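Local structure of 16 kDa salivary peptide (7KCG) at residues His36-Cys40 and Thr122-Ala126; Phe55-Asn59 and Ser85-Asp89; Glu64-Glu68 and Gly91-Lys95; Phe112-Leu116 and Ala127-Cys131. The protein is of unknown function but, as a salivary beta-trefoil protein of the mosquito Culex quinquefasciatus with a ricin-type lectin-like fold, may bind sugars. One frame throughout, in Å; residues are numbered along the deposited sequence.

In the fold
Contact 3 is the buried one: all seven of its touching residues lie inside the protein, and it works through backbone carbonyls, an indole N-H and a water. Contact 2, about 5 Å away between centres, lies on strand 54-59, which pairs with both strands of contact 3 (64-69, 93-98), but sits at the surface and relies on a guanidinium; Arg56 of contact 2 forms a salt bridge with Glu65 of contact 3. Contacts 1 and 4 are partly buried and both use strand 125-128, contact 1 through valine packing and a serine hydroxyl, contact 4 through hairpin bonds and a disulfide. Glu68 and His114 connect contacts 3 and 4, whereas Val37 and Leu66 pack contact 1 against contact 3.

Contact 1 (His36-Cys40 and Thr122-Ala126); sequences HVSFC and TDWVA
The Phe39 ring meets the 122-126 segment along its CD2-CE2 side: Trp124 O and Asp123 CA lie at its edge, near the ring plane, while Val125 CG2 and Thr122 O approach obliquely. Phe39 CE2 lies 3.7 Å from Val125 CG2. Val125 is the shared partner of two residues on strand 34-40, since Val37 CG2 also comes within 3.5 Å of Val125 CB, the two valine side chains crossing at about a right angle. The chi1 of -177° leaves CG2 of Val125 anti to the carbonyl carbon, where it faces both Val37 CG2 and Phe39 CE2. The polar half centres on Ser38, whose OG donates to Asp123 O over 3.1 Å, in the carbonyl plane and on a lone pair, at a C=O...donor angle of 124°. Ser38 CA adds a CA-H...O contact to Asp123 O at 3.6 Å. The carboxylate of Asp123 has its main partner in Arg21, through a salt bridge from OD1. Side chains of Leu23 and Leu116 also touch Val125. Apolar at Val125 and polar at Ser38, the contact joins the 115-128 hairpin to strand 34-40 through the Ser38 hydroxyl bond beside apolar packing, which probably contributes much of the hold.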
loop_
_atom_site.group_PDB
_atom_site.type_symbol
_atom_site.label_atom_id
_atom_site.label_comp_id
_atom_site.label_asym_id
_atom_site.label_seq_id
_atom_site.Cartn_x
_atom_site.Cartn_y
_atom_site.Cartn_z
ATOM N N HIS A 36 -10.022 7.328 -1.397
ATOM C CA HIS A 36 -9.884 5.908 -1.783
ATOM C C HIS A 36 -8.566 5.656 -2.500
ATOM O O HIS A 36 -7.915 6.617 -2.887
ATOM C CB HIS A 36 -11.073 5.520 -2.655
ATOM C CG HIS A 36 -12.260 5.061 -1.877
ATOM N ND1 HIS A 36 -13.492 5.666 -1.991
ATOM C CD2 HIS A 36 -12.408 4.062 -0.985
ATOM C CE1 HIS A 36 -14.348 5.055 -1.201
ATOM N NE2 HIS A 36 -13.708 4.072 -0.571
ATOM N N VAL A 37 -8.209 4.391 -2.652
ATOM C CA VAL A 37 -6.995 4.038 -3.380
ATOM C C VAL A 37 -7.379 3.220 -4.604
ATOM O O VAL A 37 -8.387 2.503 -4.609
ATOM C CB VAL A 37 -5.986 3.255 -2.518
ATOM C CG1 VAL A 37 -5.450 4.128 -1.400
ATOM C CG2 VAL A 37 -6.638 2.009 -1.958
ATOM N N SER A 38 -6.559 3.326 -5.642
ATOM C CA SER A 38 -6.879 2.679 -6.902
ATOM C C SER A 38 -5.583 2.309 -7.620
ATOM O O SER A 38 -4.506 2.259 -7.013
ATOM C CB SER A 38 -7.788 3.592 -7.740
ATOM O OG SER A 38 -8.484 2.823 -8.693
ATOM N N PHE A 39 -5.722 2.051 -8.913
ATOM C CA PHE A 39 -4.567 1.668 -9.748
ATOM C C PHE A 39 -4.492 2.592 -10.958
ATOM O O PHE A 39 -5.474 3.270 -11.270
ATOM C CB PHE A 39 -4.705 0.223 -10.213
ATOM C CG PHE A 39 -4.464 -0.828 -9.169
ATOM C CD1 PHE A 39 -3.177 -1.172 -8.802
ATOM C CD2 PHE A 39 -5.524 -1.483 -8.575
ATOM C CE1 PHE A 39 -2.954 -2.143 -7.843
ATOM C CE2 PHE A 39 -5.297 -2.450 -7.614
ATOM C CZ PHE A 39 -4.014 -2.779 -7.252
ATOM N N CYS A 40 -3.325 2.639 -11.587
ATOM C CA CYS A 40 -3.121 3.465 -12.803
ATOM C C CYS A 40 -2.068 2.786 -13.688
ATOM O O CYS A 40 -1.203 2.107 -13.141
ATOM C CB CYS A 40 -2.689 4.878 -12.451
ATOM S SG CYS A 40 -3.196 6.127 -13.662
ATOM N N THR A 122 -9.956 -5.292 -11.093
ATOM C CA THR A 122 -10.797 -4.403 -10.275
ATOM C C THR A 122 -9.934 -3.243 -9.839
ATOM O O THR A 122 -8.742 -3.476 -9.599
ATOM C CB THR A 122 -11.222 -5.134 -9.004
ATOM O OG1 THR A 122 -11.237 -6.524 -9.314
ATOM C CG2 THR A 122 -12.585 -4.716 -8.509
ATOM N N ASP A 123 -10.497 -2.047 -9.804
ATOM C CA ASP A 123 -9.797 -0.877 -9.298
ATOM C C ASP A 123 -9.907 -0.758 -7.783
ATOM O O ASP A 123 -9.500 0.261 -7.215
ATOM C CB ASP A 123 -10.311 0.386 -9.988
ATOM C CG ASP A 123 -9.652 0.610 -11.341
ATOM O OD1 ASP A 123 -9.598 -0.349 -12.141
ATOM O OD2 ASP A 123 -9.184 1.741 -11.602
ATOM N N TRP A 124 -10.440 -1.786 -7.121
ATOM C CA TRP A 124 -10.603 -1.793 -5.680
ATOM C C TRP A 124 -9.407 -2.486 -5.037
ATOM O O TRP A 124 -8.934 -3.523 -5.525
ATOM C CB TRP A 124 -11.903 -2.501 -5.283
ATOM C CG TRP A 124 -13.147 -1.821 -5.831
ATOM C CD1 TRP A 124 -13.267 -0.512 -6.176
ATOM C CD2 TRP A 124 -14.419 -2.433 -6.125
ATOM N NE1 TRP A 124 -14.536 -0.261 -6.655
ATOM C CE2 TRP A 124 -15.261 -1.423 -6.628
ATOM C CE3 TRP A 124 -14.923 -3.736 -6.006
ATOM C CZ2 TRP A 124 -16.592 -1.668 -7.008
ATOM C CZ3 TRP A 124 -16.244 -3.982 -6.384
ATOM C CH2 TRP A 124 -17.063 -2.948 -6.880
ATOM N N VAL A 125 -8.918 -1.889 -3.951
ATOM C CA VAL A 125 -7.808 -2.400 -3.148
ATOM C C VAL A 125 -8.365 -2.758 -1.781
ATOM O O VAL A 125 -9.306 -2.121 -1.291
ATOM C CB VAL A 125 -6.677 -1.358 -3.027
ATOM C CG1 VAL A 125 -5.467 -1.906 -2.236
ATOM C CG2 VAL A 125 -6.266 -0.849 -4.396
ATOM N N ALA A 126 -7.789 -3.784 -1.167
ATOM C CA ALA A 126 -8.208 -4.226 0.152
ATOM C C ALA A 126 -7.009 -4.809 0.888
ATOM O O ALA A 126 -5.855 -4.661 0.464
ATOM C CB ALA A 126 -9.352 -5.240 0.038
#

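Contact 2 (Phe55-Asn59 and Ser85-Asp89); sequences FRIRN and SLIND. With FMT (formic acid), chain D.
Arg56 reaches end-on to the backbone of Ile87, with both terminal nitrogens directed at a single oxygen. Arg56 NH2 lies 2.6 Å from Ile87 O, with an N-H...O angle of 149°, and Arg56 NH1 lies 2.9 Å from the same Ile87 O at the more bent angle of 135°. The oxygen sits only 4° out of the guanidinium plane, so the fork meets it edge-on. Seen from the carbonyl, NH1 is in plane and on a lone pair, whereas NH2 is tilted from that plane. An extended chain from CG to NE carries the group across this gap between strand 54-59 and the loop. Leu86 lies over one face of the same guanidinium: its CD1 is 3.7 Å from Arg56 NH1, offset toward the rim. Leu86 CD1 also comes 4.1 Å from Arg58 NH2, this time at the edge of the second guanidinium, and the Arg58 and Leu86 side chains cross at about a right angle. Arg58 itself bends at chi3 and gives NH1 to Gly63 O. A salt bridge from Arg56 NH1 to Glu65 OE2 adds a second partner for that nitrogen and would help fix the rotation of the group. On the far side of the loop, Asn88 N makes a weak bond of 3.4 Å to O1 of a formic acid molecule, probably from the crystallisation liquor. Here an arginine on a strand holds the irregular connection between strands 76-81 and 93-98, one of the long loops that link the strands of a beta-trefoil.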
loop_
_atom_site.group_PDB
_atom_site.type_symbol
_atom_site.label_atom_id
_atom_site.label_comp_id
_atom_site.label_asym_id
_atom_site.label_seq_id
_atom_site.Cartn_x
_atom_site.Cartn_y
_atom_site.Cartn_z
ATOM N N PHE A 55 7.239 0.523 8.355
ATOM C CA PHE A 55 7.293 1.558 7.337
ATOM C C PHE A 55 5.976 2.315 7.303
ATOM O O PHE A 55 4.907 1.736 7.511
ATOM C CB PHE A 55 7.553 0.989 5.932
ATOM C CG PHE A 55 8.864 0.285 5.798
ATOM C CD1 PHE A 55 10.017 0.998 5.537
ATOM C CD2 PHE A 55 8.940 -1.096 5.920
ATOM C CE1 PHE A 55 11.246 0.347 5.425
ATOM C CE2 PHE A 55 10.172 -1.759 5.817
ATOM C CZ PHE A 55 11.319 -1.031 5.561
ATOM N N ARG A 56 6.064 3.610 7.031
ATOM C CA ARG A 56 4.906 4.396 6.625
ATOM C C ARG A 56 4.938 4.616 5.116
ATOM O O ARG A 56 6.007 4.739 4.513
ATOM C CB ARG A 56 4.877 5.736 7.351
ATOM C CG ARG A 56 4.697 5.585 8.852
ATOM C CD ARG A 56 4.350 6.915 9.494
ATOM N NE ARG A 56 4.058 6.742 10.909
ATOM C CZ ARG A 56 2.854 6.856 11.456
ATOM N NH1 ARG A 56 1.795 7.172 10.710
ATOM N NH2 ARG A 56 2.723 6.677 12.769
ATOM N N ILE A 57 3.749 4.672 4.514
ATOM C CA ILE A 57 3.583 4.817 3.073
ATOM C C ILE A 57 2.679 6.018 2.832
ATOM O O ILE A 57 1.532 6.032 3.293
ATOM C CB ILE A 57 2.979 3.551 2.439
ATOM C CG1 ILE A 57 3.848 2.317 2.737
ATOM C CG2 ILE A 57 2.817 3.708 0.920
ATOM C CD1 ILE A 57 3.153 0.997 2.332
ATOM N N ARG A 58 3.179 6.995 2.092
ATOM C CA ARG A 58 2.461 8.262 1.807
ATOM C C ARG A 58 2.351 8.530 0.307
ATOM O O ARG A 58 3.325 8.405 -0.378
ATOM C CB ARG A 58 3.186 9.431 2.465
ATOM C CG ARG A 58 2.351 10.688 2.563
ATOM C CD ARG A 58 3.077 11.760 3.313
ATOM N NE ARG A 58 3.302 11.483 4.709
ATOM C CZ ARG A 58 2.534 11.902 5.680
ATOM N NH1 ARG A 58 1.453 12.592 5.412
ATOM N NH2 ARG A 58 2.835 11.623 6.922
ATOM N N ASN A 59 1.159 8.907 -0.135
ATOM C CA ASN A 59 0.880 9.248 -1.547
ATOM C C ASN A 59 1.481 10.611 -1.822
ATOM O O ASN A 59 1.043 11.536 -1.226
ATOM C CB ASN A 59 -0.611 9.296 -1.811
ATOM C CG ASN A 59 -0.926 9.678 -3.231
ATOM O OD1 ASN A 59 -0.997 10.850 -3.550
ATOM N ND2 ASN A 59 -1.121 8.692 -4.076
ATOM N N SER A 85 -3.538 14.351 10.058
ATOM C CA SER A 85 -3.120 14.115 11.459
ATOM C C SER A 85 -2.334 12.804 11.474
ATOM O O SER A 85 -2.807 11.855 10.911
ATOM C CB SER A 85 -4.311 14.004 12.352
ATOM O OG SER A 85 -5.461 13.606 11.644
ATOM N N LEU A 86 -1.172 12.771 12.102
ATOM C CA LEU A 86 -0.371 11.553 12.075
ATOM C C LEU A 86 -1.109 10.416 12.775
ATOM O O LEU A 86 -1.588 10.568 13.905
ATOM C CB LEU A 86 0.973 11.806 12.736
ATOM C CG LEU A 86 2.074 10.800 12.420
ATOM C CD1 LEU A 86 2.442 10.849 10.938
ATOM C CD2 LEU A 86 3.286 11.082 13.306
ATOM N N ILE A 87 -1.209 9.276 12.104
ATOM C CA ILE A 87 -1.907 8.116 12.648
ATOM C C ILE A 87 -0.927 7.335 13.513
ATOM O O ILE A 87 0.130 6.905 13.037
ATOM C CB ILE A 87 -2.496 7.248 11.523
ATOM C CG1 ILE A 87 -3.639 8.009 10.865
ATOM C CG2 ILE A 87 -2.980 5.906 12.042
ATOM C CD1 ILE A 87 -4.336 7.257 9.751
ATOM N N ASN A 88 -1.280 7.154 14.789
ATOM C CA ASN A 88 -0.375 6.610 15.790
ATOM C C ASN A 88 -0.851 5.285 16.381
ATOM O O ASN A 88 -0.229 4.788 17.330
ATOM C CB ASN A 88 -0.172 7.645 16.911
ATOM C CG ASN A 88 1.148 7.472 17.633
ATOM O OD1 ASN A 88 2.132 6.987 17.060
ATOM N ND2 ASN A 88 1.180 7.867 18.903
ATOM N N ASP A 89 -1.920 4.690 15.852
ATOM C CA ASP A 89 -2.504 3.482 16.426
ATOM C C ASP A 89 -2.118 2.206 15.678
ATOM O O ASP A 89 -2.763 1.168 15.877
ATOM C CB ASP A 89 -4.035 3.601 16.486
ATOM C CG ASP A 89 -4.692 3.613 15.112
ATOM O OD1 ASP A 89 -3.985 3.534 14.078
ATOM O OD2 ASP A 89 -5.940 3.697 15.054
HETATM C C FMT D . -5.750 7.733 14.988
HETATM O O1 FMT D . -4.602 7.548 15.335
HETATM O O2 FMT D . -6.115 8.248 13.853
#

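Contact 3 (Glu64-Glu68 and Gly91-Lys95); sequences EELFE and GASWK
The axes of strands 64-68 and 93-95 approach to 7.9 Å and are turned 69° from one another, and the residues ahead of strand 93-95 come closest, Phe67 CA lying 4.2 Å from Ala92 CA. Glu68 N donates to Gly91 O over 3.1 Å. Among the side chains, Trp94 carries the contact: its NE1 donates to Leu66 O at 3.1 Å (162°), an acceptor only 2° out of the indole plane, although the donor stands well above the carbonyl plane. Leu66 also covers one face of the indole, its CD2 lying 3.9 Å from Trp94 CZ2 and offset toward the rim. Thus one residue meets the ring both at its edge and over its face, which probably limits how the indole can tilt. A water lies between Leu66 O and Ala92 O, within hydrogen-bonding distance of both. Phe67 CB rests 3.9 Å from Ala92 CB, while its ring runs on to meet Trp81. Asn109 also donates to Gly91 O, and Ile57 and Ile107 touch Trp94. A tryptophan buried where two strands of the antiparallel sheet cross at a steep angle, with its N-H spent on a main-chain carbonyl, is consistent with the core of a ricin-type beta-trefoil.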
loop_
_atom_site.group_PDB
_atom_site.type_symbol
_atom_site.label_atom_id
_atom_site.label_comp_id
_atom_site.label_asym_id
_atom_site.label_seq_id
_atom_site.Cartn_x
_atom_site.Cartn_y
_atom_site.Cartn_z
ATOM N N GLU A 64 -0.867 12.230 1.496
ATOM C CA GLU A 64 -1.729 11.551 2.449
ATOM C C GLU A 64 -1.209 10.153 2.766
ATOM O O GLU A 64 -0.689 9.460 1.886
ATOM C CB GLU A 64 -3.150 11.475 1.891
ATOM C CG GLU A 64 -3.774 12.853 1.680
ATOM C CD GLU A 64 -4.935 12.837 0.691
ATOM O OE1 GLU A 64 -5.289 11.753 0.179
ATOM O OE2 GLU A 64 -5.507 13.920 0.427
ATOM N N GLU A 65 -1.341 9.751 4.032
ATOM C CA GLU A 65 -0.846 8.455 4.490
ATOM C C GLU A 65 -1.793 7.332 4.105
ATOM O O GLU A 65 -3.012 7.471 4.183
ATOM C CB GLU A 65 -0.683 8.434 6.008
ATOM C CG GLU A 65 0.483 9.191 6.562
ATOM C CD GLU A 65 0.723 8.843 8.022
ATOM O OE1 GLU A 65 -0.144 9.165 8.874
ATOM O OE2 GLU A 65 1.776 8.238 8.315
ATOM N N LEU A 66 -1.217 6.197 3.715
ATOM C CA LEU A 66 -1.986 4.997 3.439
ATOM C C LEU A 66 -2.282 4.265 4.743
ATOM O O LEU A 66 -1.377 4.036 5.546
ATOM C CB LEU A 66 -1.187 4.089 2.493
ATOM C CG LEU A 66 -1.919 2.847 2.020
ATOM C CD1 LEU A 66 -2.949 3.253 0.991
ATOM C CD2 LEU A 66 -0.929 1.834 1.437
ATOM N N PHE A 67 -3.545 3.893 4.972
ATOM C CA PHE A 67 -3.845 3.182 6.212
ATOM C C PHE A 67 -5.020 2.241 6.004
ATOM O O PHE A 67 -5.770 2.356 5.036
ATOM C CB PHE A 67 -4.107 4.143 7.391
ATOM C CG PHE A 67 -5.453 4.825 7.352
ATOM C CD1 PHE A 67 -5.674 5.890 6.509
ATOM C CD2 PHE A 67 -6.469 4.420 8.203
ATOM C CE1 PHE A 67 -6.909 6.536 6.492
ATOM C CE2 PHE A 67 -7.719 5.061 8.187
ATOM C CZ PHE A 67 -7.927 6.110 7.335
ATOM N N GLU A 68 -5.141 1.271 6.904
ATOM C CA GLU A 68 -6.252 0.332 6.891
ATOM C C GLU A 68 -7.237 0.713 7.985
ATOM O O GLU A 68 -6.836 1.023 9.109
ATOM C CB GLU A 68 -5.783 -1.111 7.099
ATOM C CG GLU A 68 -6.941 -2.113 7.079
ATOM C CD GLU A 68 -6.511 -3.557 7.282
ATOM O OE1 GLU A 68 -5.292 -3.834 7.331
ATOM O OE2 GLU A 68 -7.404 -4.428 7.391
ATOM N N GLY A 91 -2.464 1.745 12.439
ATOM C CA GLY A 91 -3.206 1.597 11.202
ATOM C C GLY A 91 -2.451 2.079 9.979
ATOM O O GLY A 91 -2.705 1.608 8.870
ATOM N N ALA A 92 -1.529 3.027 10.153
ATOM C CA ALA A 92 -0.749 3.555 9.045
ATOM C C ALA A 92 0.660 3.005 9.016
ATOM O O ALA A 92 1.490 3.510 8.253
ATOM C CB ALA A 92 -0.695 5.079 9.096
ATOM N N SER A 93 0.959 2.001 9.831
ATOM C CA SER A 93 2.279 1.389 9.858
ATOM C C SER A 93 2.232 0.018 9.190
ATOM O O SER A 93 1.251 -0.717 9.333
ATOM C CB SER A 93 2.794 1.277 11.297
ATOM O OG SER A 93 2.766 2.547 11.943
ATOM N N TRP A 94 3.281 -0.311 8.431
ATOM C CA TRP A 94 3.257 -1.456 7.527
ATOM C C TRP A 94 4.534 -2.286 7.674
ATOM O O TRP A 94 5.643 -1.739 7.715
ATOM C CB TRP A 94 3.092 -0.990 6.069
ATOM C CG TRP A 94 1.823 -0.203 5.817
ATOM C CD1 TRP A 94 1.648 1.155 5.912
ATOM C CD2 TRP A 94 0.558 -0.743 5.437
ATOM N NE1 TRP A 94 0.356 1.486 5.600
ATOM C CE2 TRP A 94 -0.341 0.340 5.318
ATOM C CE3 TRP A 94 0.100 -2.037 5.165
ATOM C CZ2 TRP A 94 -1.671 0.165 4.939
ATOM C CZ3 TRP A 94 -1.221 -2.212 4.823
ATOM C CH2 TRP A 94 -2.096 -1.119 4.715
ATOM N N LYS A 95 4.381 -3.603 7.755
ATOM C CA LYS A 95 5.532 -4.501 7.714
ATOM C C LYS A 95 5.741 -4.953 6.273
ATOM O O LYS A 95 4.868 -5.604 5.686
ATOM C CB LYS A 95 5.340 -5.700 8.646
ATOM C CG LYS A 95 5.210 -5.343 10.127
HETATM O O HOH W 1 1.378 4.602 6.013
#

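Contact 4 (Phe112-Leu116 and Ala127-Cys131); sequences FSHCL and AYESC
Two backbone hydrogen bonds join Cys115 and Tyr128 in both directions: Cys115 N donates to Tyr128 O over 2.8 Å with an N-H...O angle of 159°, and Tyr128 N returns a bond to Cys115 O at 3.1 Å. They form an antiparallel hydrogen-bonded pair, followed by the non-hydrogen-bonded pair Leu116 and Ala127, whose CA atoms are 4.2 Å apart. Ala127 CA adds a CA-H...O contact to Cys115 O at 3.1 Å. The covalent link is the disulfide between Cys115 SG and Cys131 SG, 2.0 Å long, with a chi3 of -90°, close to the relaxed value for such a bond. It ties the start of strand 115-118 to the turn that follows strand 125-128, so the two-stranded hairpin of this beta-trefoil protein is closed at its open end by sulfur as well as by hydrogen bonds. Van der Waals contact falls to His114, which sets its CB 3.5 Å from Ala127 CB; with CG anti to the carbonyl carbon (chi1 -67°), the imidazole passes obliquely by the backbone of Ala127 to Glu129. Phe112 O stands over one face of that imidazole, and ND1 is hydrogen-bonded to Glu68 OE2, outside the hairpin. Ala127 O is buried by the contact and has no polar partner in the model. On the face of the hairpin that carries Cys115 and Tyr128, the Tyr128 ring packs edge-to-face with Phe117.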
loop_
_atom_site.group_PDB
_atom_site.type_symbol
_atom_site.label_atom_id
_atom_site.label_comp_id
_atom_site.label_asym_id
_atom_site.label_seq_id
_atom_site.Cartn_x
_atom_site.Cartn_y
_atom_site.Cartn_z
ATOM N N PHE A 112 -3.788 -4.417 11.923
ATOM C CA PHE A 112 -4.799 -5.407 11.569
ATOM C C PHE A 112 -4.229 -6.744 11.122
ATOM O O PHE A 112 -5.000 -7.699 10.969
ATOM C CB PHE A 112 -5.697 -4.865 10.464
ATOM C CG PHE A 112 -6.665 -3.807 10.926
ATOM C CD1 PHE A 112 -7.735 -4.141 11.735
ATOM C CD2 PHE A 112 -6.513 -2.490 10.536
ATOM C CE1 PHE A 112 -8.631 -3.179 12.149
ATOM C CE2 PHE A 112 -7.413 -1.516 10.950
ATOM C CZ PHE A 112 -8.471 -1.863 11.752
ATOM N N SER A 113 -2.919 -6.824 10.879
ATOM C CA SER A 113 -2.265 -8.046 10.389
ATOM C C SER A 113 -2.850 -8.511 9.056
ATOM O O SER A 113 -3.058 -9.706 8.834
ATOM C CB SER A 113 -2.330 -9.167 11.431
ATOM O OG SER A 113 -1.621 -8.833 12.608
ATOM N N HIS A 114 -3.091 -7.569 8.148
ATOM C CA HIS A 114 -3.647 -7.855 6.832
ATOM C C HIS A 114 -2.677 -7.406 5.753
ATOM O O HIS A 114 -2.028 -6.362 5.882
ATOM C CB HIS A 114 -4.987 -7.143 6.619
ATOM C CG HIS A 114 -6.090 -7.643 7.493
ATOM N ND1 HIS A 114 -7.269 -6.950 7.672
ATOM C CD2 HIS A 114 -6.196 -8.767 8.238
ATOM C CE1 HIS A 114 -8.053 -7.626 8.491
ATOM N NE2 HIS A 114 -7.425 -8.732 8.852
ATOM N N CYS A 115 -2.569 -8.193 4.687
ATOM C CA CYS A 115 -1.696 -7.843 3.581
ATOM C C CYS A 115 -2.502 -7.131 2.508
ATOM O O CYS A 115 -3.589 -7.583 2.133
ATOM C CB CYS A 115 -1.013 -9.079 2.992
ATOM S SG CYS A 115 0.209 -9.828 4.077
ATOM N N LEU A 116 -1.944 -6.040 1.993
ATOM C CA LEU A 116 -2.547 -5.332 0.875
ATOM C C LEU A 116 -2.773 -6.296 -0.286
ATOM O O LEU A 116 -1.922 -7.142 -0.591
ATOM C CB LEU A 116 -1.624 -4.190 0.454
ATOM C CG LEU A 116 -2.173 -2.907 -0.146
ATOM C CD1 LEU A 116 -2.934 -2.110 0.927
ATOM C CD2 LEU A 116 -1.004 -2.094 -0.689
ATOM N N ALA A 127 -7.287 -5.485 2.000
ATOM C CA ALA A 127 -6.257 -6.182 2.749
ATOM C C ALA A 127 -6.899 -7.389 3.408
ATOM O O ALA A 127 -7.972 -7.272 3.999
ATOM C CB ALA A 127 -5.598 -5.264 3.789
ATOM N N TYR A 128 -6.252 -8.543 3.282
ATOM C CA TYR A 128 -6.764 -9.794 3.873
ATOM C C TYR A 128 -5.601 -10.542 4.520
ATOM O O TYR A 128 -4.463 -10.211 4.222
ATOM C CB TYR A 128 -7.470 -10.612 2.795
ATOM C CG TYR A 128 -8.734 -10.030 2.221
ATOM C CD1 TYR A 128 -9.953 -10.175 2.860
ATOM C CD2 TYR A 128 -8.718 -9.362 1.013
ATOM C CE1 TYR A 128 -11.116 -9.656 2.320
ATOM C CE2 TYR A 128 -9.869 -8.834 0.460
ATOM C CZ TYR A 128 -11.074 -8.981 1.115
ATOM O OH TYR A 128 -12.202 -8.459 0.557
ATOM N N GLU A 129 -5.874 -11.581 5.298
ATOM C CA GLU A 129 -4.810 -12.252 6.080
ATOM C C GLU A 129 -4.054 -13.329 5.305
ATOM O O GLU A 129 -2.978 -13.696 5.767
ATOM C CB GLU A 129 -5.440 -12.888 7.312
ATOM C CG GLU A 129 -6.854 -13.378 7.081
ATOM C CD GLU A 129 -7.252 -14.576 7.925
ATOM O OE1 GLU A 129 -7.175 -14.479 9.162
ATOM O OE2 GLU A 129 -7.644 -15.601 7.341
ATOM N N SER A 130 -4.566 -13.779 4.164
ATOM C CA SER A 130 -3.952 -14.928 3.450
ATOM C C SER A 130 -2.493 -14.699 3.066
ATOM O O SER A 130 -1.681 -15.561 3.427
ATOM C CB SER A 130 -4.795 -15.350 2.289
ATOM N N CYS A 131 -2.184 -13.626 2.334
ATOM C CA CYS A 131 -0.779 -13.267 1.999
ATOM C C CYS A 131 -0.051 -14.481 1.436
ATOM O O CYS A 131 1.015 -14.799 1.963
ATOM C CB CYS A 131 -0.074 -12.740 3.236
ATOM S SG CYS A 131 0.966 -11.301 2.914
#